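PDB 6N2B: tapirin from Caldicellulosiruptor kristjanssonii, which binds cellulose and probably helps cells of this extreme thermophile adhere to plant biomass through a calcium-containing beta-helix domain. Local coordinates for residues 219-224 with 525-530; 366-371 with 386-391; 478-483 with 508-513. All coordinates share one frame; numbering follows the deposited sequence.

From the N-terminal side, strand 221-224 comes first, and its partner 526-531 arrives some 300 residues later, so contact 1 closes a long loop within which both other contacts nest. Inside that loop the chain winds through successive coils of the beta-helix; contact 2 joins neighbouring coils, 366-371 and 386-391, far along it. The chain then returns past helix 408-413 and the calcium site, and contact 3 pairs 478-483 with 508-513, following contact 2 in series without crossing it. Contacts 1 and 3 touch: Leu-529 packs on Ile-511, and the two contacts join the late strands to each other and to the early coils. Contact 2 lies about 46 Å, centre to centre, from contact 3.

Contact 1: 219-224 with 525-530; sequences YKFTVR and AGIELI
Phe-221 and Ile-527 meet on one face of a parallel strand pair, where strand 526-531 extends the stack of beta-helix strands beyond 221-224. The axes of the two short strands approach to 4.8 Å, their directions only 10° from parallel. Ile-527 N and Leu-529 N donate to Lys-220 O and Thr-222 O, while Thr-222 N and Arg-224 N return bonds to Ile-527 O and Leu-529 O.

The Phe-221 ring leans across to the neighbouring strand: its CD2 is 3.6 Å from Ile-527 CB, CE2 reaches the CG2 branch of Ile-527, and CZ approaches Leu-529 CD2 at 4.1 Å. Phe-240 and Ile-520 add to this buried apolar layer.

Arg-224 takes the other face, alongside Thr-222, Glu-528 and Ile-530. Its CB stands 4.0 Å from Glu-528 OE2; CG lies anti to the backbone N (chi1 171°), and CD is 3.7 Å from Glu-528 OE2, with Ile-530 CG2 a little farther off. A bend at chi3 of -57° then turns Arg-224 NE back onto Glu-528 OE2 for a salt bridge of 2.8 Å, its N-H pointing almost straight at the oxygen within the guanidinium plane; NH2 also comes near. The Glu-528 chain bends at chi2, and its carboxylate lies nearly coplanar with the guanidinium. At the loop end, one water donates to both Tyr-219 O and Ala-525 O, at 2.7 Å and 2.9 Å.

Contact 2: 366-371 with 386-391; sequences GRVFIE and GTIEGP
Gly-366 O accepts the N-H of Thr-387 at 3.1 Å, the first of four backbone bonds between the segments. Thr-387 O in turn takes Val-368 N, whose approach is well tilted from the carbonyl plane. Val-368 O receives Glu-389 N, and Glu-389 O closes the series by accepting Ile-370 N at 3.3 Å, a long but straight bond (174°). Val-368 thus bonds to the residues on both sides of Ile-388, the parallel pattern. The intervening residue Arg-367 bonds through its backbone to Gly-345 and Thr-347, and Phe-369 to Thr-347 and Ile-349, so strand 367-370 is held along both of its edges.

Ile-370 O lies close to Pro-391 N without a bond, as the proline carries no N-H; the backbone of Ile-370 is also hydrogen-bonded to Gly-392, just past it. This ladder joins two successive coils of a right-handed parallel beta-helix: strands 346-349, 367-370 and 387-389 come from successive coils and stack in order. On the face carrying Val-368 and Ile-388, Val-368 CB meets Ile-388 CG1, and Ile-370 CD1 reaches the CG2 branch of Ile-388; Leu-376 packs against Val-368 and Ile-370 from another strand of the coil.

The other face is more polar. Thr-387 turns its hydroxyl away from its backbone N (chi1 -161°), and OG1 donates to Glu-389 OE2 at 3.2 Å from above the carboxylate plane. Its methyl CG2 instead lies along the aliphatic part of Arg-367, 3.4 Å from CG. Glu-371 OE1 accepts the backbone N-H of Ser-351. Gly-390 CA sits over one face of the Phe-369 ring in a CH-pi contact, 3.8 Å from the centroid, and Pro-391 CD approaches Phe-369 CZ at 3.9 Å.

Contact 3: 478-483 with 508-513; sequences RLYLAS and EGAIIT
The Tyr-480 ring has Gly-509 CA over one face, a CH-pi contact with 4.0 Å from CA to the ring centroid, displaced toward the rim. Ala-510 CB comes within 4.1 Å of Tyr-480 CD2. The other flat groups are the Arg-478 guanidinium and the Glu-508 carboxylate, their planes 16° apart; Glu-508 OE1 approaches Arg-478 NE obliquely, giving a salt bridge whose hydrogen bond is weak.

The ion pair stands at the start of a parallel beta ladder of the tapirin domain, and the tyrosine lies on one of its faces. The ladder is near, but not in, the calcium site: Leu-479 lies about 8 Å from the calcium ligand Glu-465, side chain to side chain. The chain turns a corner at Gly-509, whose backbone angles suit a residue without a side chain. Five backbone bonds alternate across the pair, the first, Leu-479 N to Glu-508 O, just before the corner.

Leu-481 and Ile-511 share one face and pack on Ile-487, while Tyr-480, Ala-482 and Ile-512 look the other way, toward helix 536-546. The phenol OH is hydrogen-bonded to Lys-532 O. Toward the far end of the ladder, Ile-512 N donates to Leu-481 O at 2.8 Å, nearly straight at 169°.

Contact 1: 219-224 with 525-530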
loop_
_atom_site.group_PDB
_atom_site.type_symbol
_atom_site.label_atom_id
_atom_site.label_comp_id
_atom_site.label_asym_id
_atom_site.label_seq_id
_atom_site.Cartn_x
_atom_site.Cartn_y
_atom_site.Cartn_z
ATOM N N TYR A 219 7.766 -11.504 -3.529
ATOM C CA TYR A 219 7.733 -11.278 -4.967
ATOM C C TYR A 219 6.456 -11.838 -5.586
ATOM O O TYR A 219 6.063 -12.971 -5.299
ATOM C CB TYR A 219 8.953 -11.949 -5.588
ATOM C CG TYR A 219 9.071 -11.815 -7.078
ATOM C CD1 TYR A 219 9.499 -10.623 -7.648
ATOM C CD2 TYR A 219 8.792 -12.895 -7.913
ATOM C CE1 TYR A 219 9.632 -10.503 -9.005
ATOM C CE2 TYR A 219 8.921 -12.784 -9.272
ATOM C CZ TYR A 219 9.342 -11.583 -9.823
ATOM O OH TYR A 219 9.474 -11.450 -11.192
ATOM N N LYS A 220 5.824 -11.046 -6.457
ATOM C CA LYS A 220 4.536 -11.392 -7.061
ATOM C C LYS A 220 3.431 -11.418 -6.009
ATOM O O LYS A 220 3.024 -12.480 -5.529
ATOM C CB LYS A 220 4.620 -12.734 -7.796
ATOM C CG LYS A 220 4.561 -12.605 -9.292
ATOM C CD LYS A 220 3.104 -12.461 -9.763
ATOM C CE LYS A 220 2.982 -12.410 -11.294
ATOM N NZ LYS A 220 2.970 -11.019 -11.848
ATOM N N PHE A 221 2.954 -10.247 -5.622
ATOM C CA PHE A 221 1.910 -10.144 -4.615
ATOM C C PHE A 221 0.927 -9.108 -5.113
ATOM O O PHE A 221 1.301 -7.956 -5.360
ATOM C CB PHE A 221 2.482 -9.747 -3.251
ATOM C CG PHE A 221 1.485 -9.798 -2.110
ATOM C CD1 PHE A 221 0.719 -8.687 -1.782
ATOM C CD2 PHE A 221 1.357 -10.937 -1.328
ATOM C CE1 PHE A 221 -0.177 -8.721 -0.707
ATOM C CE2 PHE A 221 0.451 -10.973 -0.257
ATOM C CZ PHE A 221 -0.311 -9.860 0.048
ATOM N N THR A 222 -0.310 -9.528 -5.308
ATOM C CA THR A 222 -1.371 -8.631 -5.722
ATOM C C THR A 222 -2.380 -8.551 -4.592
ATOM O O THR A 222 -2.827 -9.582 -4.082
ATOM C CB THR A 222 -2.059 -9.123 -6.992
ATOM O OG1 THR A 222 -1.127 -9.164 -8.080
ATOM C CG2 THR A 222 -3.210 -8.213 -7.325
ATOM N N VAL A 223 -2.721 -7.338 -4.187
ATOM C CA VAL A 223 -3.886 -7.112 -3.355
ATOM C C VAL A 223 -4.930 -6.381 -4.194
ATOM O O VAL A 223 -4.629 -5.388 -4.873
ATOM C CB VAL A 223 -3.533 -6.362 -2.060
ATOM C CG1 VAL A 223 -2.647 -5.181 -2.340
ATOM C CG2 VAL A 223 -4.809 -5.928 -1.376
ATOM N N ARG A 224 -6.145 -6.916 -4.190
ATOM C CA ARG A 224 -7.235 -6.452 -5.036
ATOM C C ARG A 224 -8.389 -6.060 -4.116
ATOM O O ARG A 224 -9.066 -6.930 -3.547
ATOM C CB ARG A 224 -7.634 -7.540 -6.035
ATOM C CG ARG A 224 -8.892 -7.266 -6.831
ATOM C CD ARG A 224 -9.278 -8.481 -7.697
ATOM N NE ARG A 224 -8.197 -8.861 -8.608
ATOM C CZ ARG A 224 -8.118 -8.447 -9.869
ATOM N NH1 ARG A 224 -9.070 -7.661 -10.349
ATOM N NH2 ARG A 224 -7.097 -8.817 -10.642
ATOM N N ALA A 525 5.336 -19.583 -6.478
ATOM C CA ALA A 525 3.986 -19.121 -6.798
ATOM C C ALA A 525 3.790 -17.702 -6.277
ATOM O O ALA A 525 4.454 -17.278 -5.332
ATOM C CB ALA A 525 2.912 -20.048 -6.212
ATOM N N GLY A 526 2.882 -16.973 -6.914
ATOM C CA GLY A 526 2.475 -15.677 -6.432
ATOM C C GLY A 526 1.198 -15.727 -5.603
ATOM O O GLY A 526 0.457 -16.704 -5.616
ATOM N N ILE A 527 0.957 -14.655 -4.856
ATOM C CA ILE A 527 -0.258 -14.497 -4.065
ATOM C C ILE A 527 -1.174 -13.523 -4.786
ATOM O O ILE A 527 -0.730 -12.464 -5.239
ATOM C CB ILE A 527 0.057 -13.982 -2.653
ATOM C CG1 ILE A 527 1.219 -14.761 -2.044
ATOM C CG2 ILE A 527 -1.190 -14.020 -1.786
ATOM C CD1 ILE A 527 0.841 -16.043 -1.437
ATOM N N GLU A 528 -2.442 -13.869 -4.886
ATOM C CA GLU A 528 -3.483 -12.944 -5.309
ATOM C C GLU A 528 -4.422 -12.852 -4.118
ATOM O O GLU A 528 -5.242 -13.749 -3.913
ATOM C CB GLU A 528 -4.184 -13.451 -6.564
ATOM C CG GLU A 528 -5.564 -12.847 -6.862
ATOM C CD GLU A 528 -5.502 -11.705 -7.857
ATOM O OE1 GLU A 528 -4.517 -11.661 -8.649
ATOM O OE2 GLU A 528 -6.428 -10.851 -7.837
ATOM N N LEU A 529 -4.283 -11.797 -3.313
ATOM C CA LEU A 529 -5.125 -11.589 -2.134
ATOM C C LEU A 529 -6.300 -10.691 -2.516
ATOM O O LEU A 529 -6.127 -9.492 -2.754
ATOM C CB LEU A 529 -4.327 -10.966 -0.994
ATOM C CG LEU A 529 -5.150 -10.422 0.180
ATOM C CD1 LEU A 529 -5.869 -11.552 0.865
ATOM C CD2 LEU A 529 -4.283 -9.720 1.190
ATOM N N ILE A 530 -7.495 -11.260 -2.571
ATOM C CA ILE A 530 -8.696 -10.519 -2.950
ATOM C C ILE A 530 -9.436 -10.148 -1.672
ATOM O O ILE A 530 -9.967 -11.022 -0.984
ATOM C CB ILE A 530 -9.596 -11.339 -3.888
ATOM C CG1 ILE A 530 -8.796 -11.905 -5.058
ATOM C CG2 ILE A 530 -10.763 -10.505 -4.382
ATOM C CD1 ILE A 530 -9.681 -12.455 -6.165
HETATM O O HOH W 1 6.662 -15.473 -5.939
#

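Contact 2: 366-371 with 386-391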
loop_
_atom_site.group_PDB
_atom_site.type_symbol
_atom_site.label_atom_id
_atom_site.label_comp_id
_atom_site.label_asym_id
_atom_site.label_seq_id
_atom_site.Cartn_x
_atom_site.Cartn_y
_atom_site.Cartn_z
ATOM N N GLY A 366 16.244 16.810 -17.143
ATOM C CA GLY A 366 14.885 16.823 -16.642
ATOM C C GLY A 366 14.019 17.764 -17.459
ATOM O O GLY A 366 14.497 18.743 -18.038
ATOM N N ARG A 367 12.729 17.449 -17.525
ATOM C CA ARG A 367 11.764 18.265 -18.242
ATOM C C ARG A 367 10.548 18.490 -17.362
ATOM O O ARG A 367 10.078 17.564 -16.702
ATOM C CB ARG A 367 11.349 17.601 -19.565
ATOM C CG ARG A 367 12.530 17.182 -20.431
ATOM C CD ARG A 367 12.189 17.160 -21.922
ATOM N NE ARG A 367 10.979 16.394 -22.246
ATOM C CZ ARG A 367 10.828 15.078 -22.066
ATOM N NH1 ARG A 367 11.806 14.339 -21.541
ATOM N NH2 ARG A 367 9.689 14.491 -22.410
ATOM N N VAL A 368 10.048 19.720 -17.334
ATOM C CA VAL A 368 8.746 20.012 -16.742
ATOM C C VAL A 368 7.865 20.567 -17.845
ATOM O O VAL A 368 8.224 21.557 -18.489
ATOM C CB VAL A 368 8.829 21.009 -15.581
ATOM C CG1 VAL A 368 7.452 21.650 -15.349
ATOM C CG2 VAL A 368 9.339 20.340 -14.334
ATOM N N PHE A 369 6.717 19.944 -18.060
ATOM C CA PHE A 369 5.756 20.401 -19.044
ATOM C C PHE A 369 4.526 20.933 -18.322
ATOM O O PHE A 369 3.944 20.237 -17.493
ATOM C CB PHE A 369 5.390 19.260 -19.988
ATOM C CG PHE A 369 4.631 19.685 -21.200
ATOM C CD1 PHE A 369 3.242 19.781 -21.170
ATOM C CD2 PHE A 369 5.297 19.956 -22.386
ATOM C CE1 PHE A 369 2.524 20.161 -22.308
ATOM C CE2 PHE A 369 4.592 20.341 -23.528
ATOM C CZ PHE A 369 3.205 20.441 -23.491
ATOM N N ILE A 370 4.142 22.166 -18.624
ATOM C CA ILE A 370 2.935 22.766 -18.075
ATOM C C ILE A 370 1.894 22.837 -19.187
ATOM O O ILE A 370 2.091 23.518 -20.202
ATOM C CB ILE A 370 3.221 24.147 -17.478
ATOM C CG1 ILE A 370 4.448 24.036 -16.581
ATOM C CG2 ILE A 370 2.015 24.662 -16.704
ATOM C CD1 ILE A 370 5.075 25.325 -16.270
ATOM N N GLU A 371 0.792 22.123 -19.004
ATOM C CA GLU A 371 -0.175 22.072 -20.081
ATOM C C GLU A 371 -1.002 23.348 -20.101
ATOM O O GLU A 371 -0.987 24.153 -19.161
ATOM C CB GLU A 371 -1.070 20.840 -19.954
ATOM C CG GLU A 371 -0.430 19.594 -20.547
ATOM C CD GLU A 371 -1.282 18.346 -20.381
ATOM O OE1 GLU A 371 -2.382 18.446 -19.781
ATOM O OE2 GLU A 371 -0.839 17.269 -20.855
ATOM N N GLY A 386 18.217 21.590 -17.794
ATOM C CA GLY A 386 16.889 21.089 -18.053
ATOM C C GLY A 386 15.986 22.108 -18.734
ATOM O O GLY A 386 16.342 23.259 -18.975
ATOM N N THR A 387 14.779 21.647 -19.028
ATOM C CA THR A 387 13.830 22.391 -19.820
ATOM C C THR A 387 12.534 22.588 -19.047
ATOM O O THR A 387 12.191 21.807 -18.159
ATOM C CB THR A 387 13.557 21.665 -21.138
ATOM O OG1 THR A 387 13.002 22.599 -22.060
ATOM C CG2 THR A 387 12.588 20.508 -20.933
ATOM N N ILE A 388 11.846 23.685 -19.349
ATOM C CA ILE A 388 10.421 23.832 -19.078
ATOM C C ILE A 388 9.769 24.364 -20.342
ATOM O O ILE A 388 10.119 25.453 -20.813
ATOM C CB ILE A 388 10.129 24.767 -17.898
ATOM C CG1 ILE A 388 10.641 24.172 -16.607
ATOM C CG2 ILE A 388 8.643 24.995 -17.741
ATOM C CD1 ILE A 388 11.430 25.134 -15.853
ATOM N N GLU A 389 8.840 23.601 -20.902
ATOM C CA GLU A 389 8.123 24.028 -22.093
ATOM C C GLU A 389 6.628 23.907 -21.810
ATOM O O GLU A 389 6.178 23.761 -20.667
ATOM C CB GLU A 389 8.570 23.229 -23.329
ATOM C CG GLU A 389 10.015 22.755 -23.313
ATOM C CD GLU A 389 10.655 22.689 -24.716
ATOM O OE1 GLU A 389 10.151 23.381 -25.651
ATOM O OE2 GLU A 389 11.652 21.962 -24.901
ATOM N N GLY A 390 5.828 23.941 -22.870
ATOM C CA GLY A 390 4.397 23.837 -22.750
ATOM C C GLY A 390 3.707 25.183 -22.679
ATOM O O GLY A 390 4.300 26.203 -22.307
ATOM N N PRO A 391 2.419 25.199 -23.019
ATOM C CA PRO A 391 1.675 26.462 -23.155
ATOM C C PRO A 391 1.068 27.014 -21.872
ATOM O O PRO A 391 0.342 28.012 -21.941
ATOM C CB PRO A 391 0.563 26.074 -24.140
ATOM C CG PRO A 391 0.303 24.614 -23.842
ATOM C CD PRO A 391 1.632 24.028 -23.455
#

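Contact 3: 478-483 with 508-513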
loop_
_atom_site.group_PDB
_atom_site.type_symbol
_atom_site.label_atom_id
_atom_site.label_comp_id
_atom_site.label_asym_id
_atom_site.label_seq_id
_atom_site.Cartn_x
_atom_site.Cartn_y
_atom_site.Cartn_z
ATOM N N ARG A 478 -13.414 -18.563 2.362
ATOM C CA ARG A 478 -12.922 -17.238 2.704
ATOM C C ARG A 478 -12.002 -17.368 3.907
ATOM O O ARG A 478 -12.412 -17.882 4.957
ATOM C CB ARG A 478 -14.080 -16.292 3.009
ATOM C CG ARG A 478 -15.024 -16.080 1.847
ATOM C CD ARG A 478 -14.492 -14.970 0.977
ATOM N NE ARG A 478 -15.034 -15.016 -0.376
ATOM C CZ ARG A 478 -16.187 -14.469 -0.734
ATOM N NH1 ARG A 478 -16.934 -13.831 0.155
ATOM N NH2 ARG A 478 -16.593 -14.576 -1.985
ATOM N N LEU A 479 -10.768 -16.897 3.753
ATOM C CA LEU A 479 -9.709 -17.095 4.729
ATOM C C LEU A 479 -9.281 -15.759 5.328
ATOM O O LEU A 479 -8.938 -14.824 4.598
ATOM C CB LEU A 479 -8.523 -17.777 4.060
ATOM C CG LEU A 479 -7.840 -18.975 4.685
ATOM C CD1 LEU A 479 -6.426 -19.050 4.133
ATOM C CD2 LEU A 479 -7.845 -18.865 6.191
ATOM N N TYR A 480 -9.302 -15.674 6.649
ATOM C CA TYR A 480 -8.813 -14.516 7.392
ATOM C C TYR A 480 -7.653 -14.996 8.264
ATOM O O TYR A 480 -7.854 -15.775 9.205
ATOM C CB TYR A 480 -9.936 -13.892 8.220
ATOM C CG TYR A 480 -11.050 -13.475 7.334
ATOM C CD1 TYR A 480 -12.004 -14.394 6.918
ATOM C CD2 TYR A 480 -11.119 -12.164 6.841
ATOM C CE1 TYR A 480 -13.013 -14.018 6.053
ATOM C CE2 TYR A 480 -12.122 -11.780 5.983
ATOM C CZ TYR A 480 -13.064 -12.707 5.589
ATOM O OH TYR A 480 -14.068 -12.327 4.730
ATOM N N LEU A 481 -6.437 -14.581 7.918
ATOM C CA LEU A 481 -5.240 -15.021 8.617
ATOM C C LEU A 481 -4.829 -13.936 9.592
ATOM O O LEU A 481 -4.656 -12.779 9.191
ATOM C CB LEU A 481 -4.088 -15.299 7.644
ATOM C CG LEU A 481 -4.330 -16.134 6.382
ATOM C CD1 LEU A 481 -3.128 -16.117 5.445
ATOM C CD2 LEU A 481 -4.679 -17.554 6.757
ATOM N N ALA A 482 -4.650 -14.310 10.859
ATOM C CA ALA A 482 -4.165 -13.381 11.874
ATOM C C ALA A 482 -2.954 -13.997 12.561
ATOM O O ALA A 482 -3.059 -15.060 13.182
ATOM C CB ALA A 482 -5.269 -13.026 12.874
ATOM N N SER A 483 -1.802 -13.338 12.449
ATOM C CA SER A 483 -0.564 -13.928 12.930
ATOM C C SER A 483 0.330 -12.904 13.624
ATOM O O SER A 483 0.371 -11.727 13.265
ATOM C CB SER A 483 0.211 -14.591 11.784
ATOM O OG SER A 483 1.492 -14.999 12.240
ATOM N N GLU A 508 -8.991 -15.231 -0.599
ATOM C CA GLU A 508 -10.101 -14.290 -0.541
ATOM C C GLU A 508 -10.439 -14.053 0.930
ATOM O O GLU A 508 -10.910 -14.972 1.618
ATOM C CB GLU A 508 -11.312 -14.834 -1.292
ATOM C CG GLU A 508 -11.043 -15.240 -2.737
ATOM C CD GLU A 508 -12.313 -15.222 -3.605
ATOM O OE1 GLU A 508 -13.308 -14.598 -3.181
ATOM O OE2 GLU A 508 -12.324 -15.820 -4.709
ATOM N N GLY A 509 -10.218 -12.821 1.411
ATOM C CA GLY A 509 -10.423 -12.490 2.811
ATOM C C GLY A 509 -9.518 -11.355 3.249
ATOM O O GLY A 509 -9.666 -10.246 2.734
ATOM N N ALA A 510 -8.586 -11.589 4.177
ATOM C CA ALA A 510 -7.711 -10.517 4.647
ATOM C C ALA A 510 -6.648 -11.108 5.562
ATOM O O ALA A 510 -6.789 -12.223 6.060
ATOM C CB ALA A 510 -8.482 -9.414 5.384
ATOM N N ILE A 511 -5.586 -10.337 5.782
ATOM C CA ILE A 511 -4.428 -10.765 6.558
ATOM C C ILE A 511 -4.130 -9.693 7.598
ATOM O O ILE A 511 -3.896 -8.530 7.251
ATOM C CB ILE A 511 -3.202 -11.018 5.664
ATOM C CG1 ILE A 511 -3.571 -11.997 4.544
ATOM C CG2 ILE A 511 -2.042 -11.552 6.469
ATOM C CD1 ILE A 511 -2.519 -12.142 3.459
ATOM N N ILE A 512 -4.156 -10.077 8.867
ATOM C CA ILE A 512 -3.823 -9.194 9.975
ATOM C C ILE A 512 -2.548 -9.711 10.617
ATOM O O ILE A 512 -2.477 -10.867 11.045
ATOM C CB ILE A 512 -4.946 -9.132 11.016
ATOM C CG1 ILE A 512 -6.172 -8.409 10.460
ATOM C CG2 ILE A 512 -4.406 -8.519 12.300
ATOM C CD1 ILE A 512 -7.487 -8.963 10.980
ATOM N N THR A 513 -1.543 -8.870 10.692
ATOM C CA THR A 513 -0.257 -9.280 11.223
ATOM C C THR A 513 0.075 -8.376 12.396
ATOM O O THR A 513 -0.148 -7.163 12.338
ATOM C CB THR A 513 0.827 -9.212 10.147
ATOM O OG1 THR A 513 1.196 -7.843 9.931
ATOM C CG2 THR A 513 0.305 -9.809 8.832
#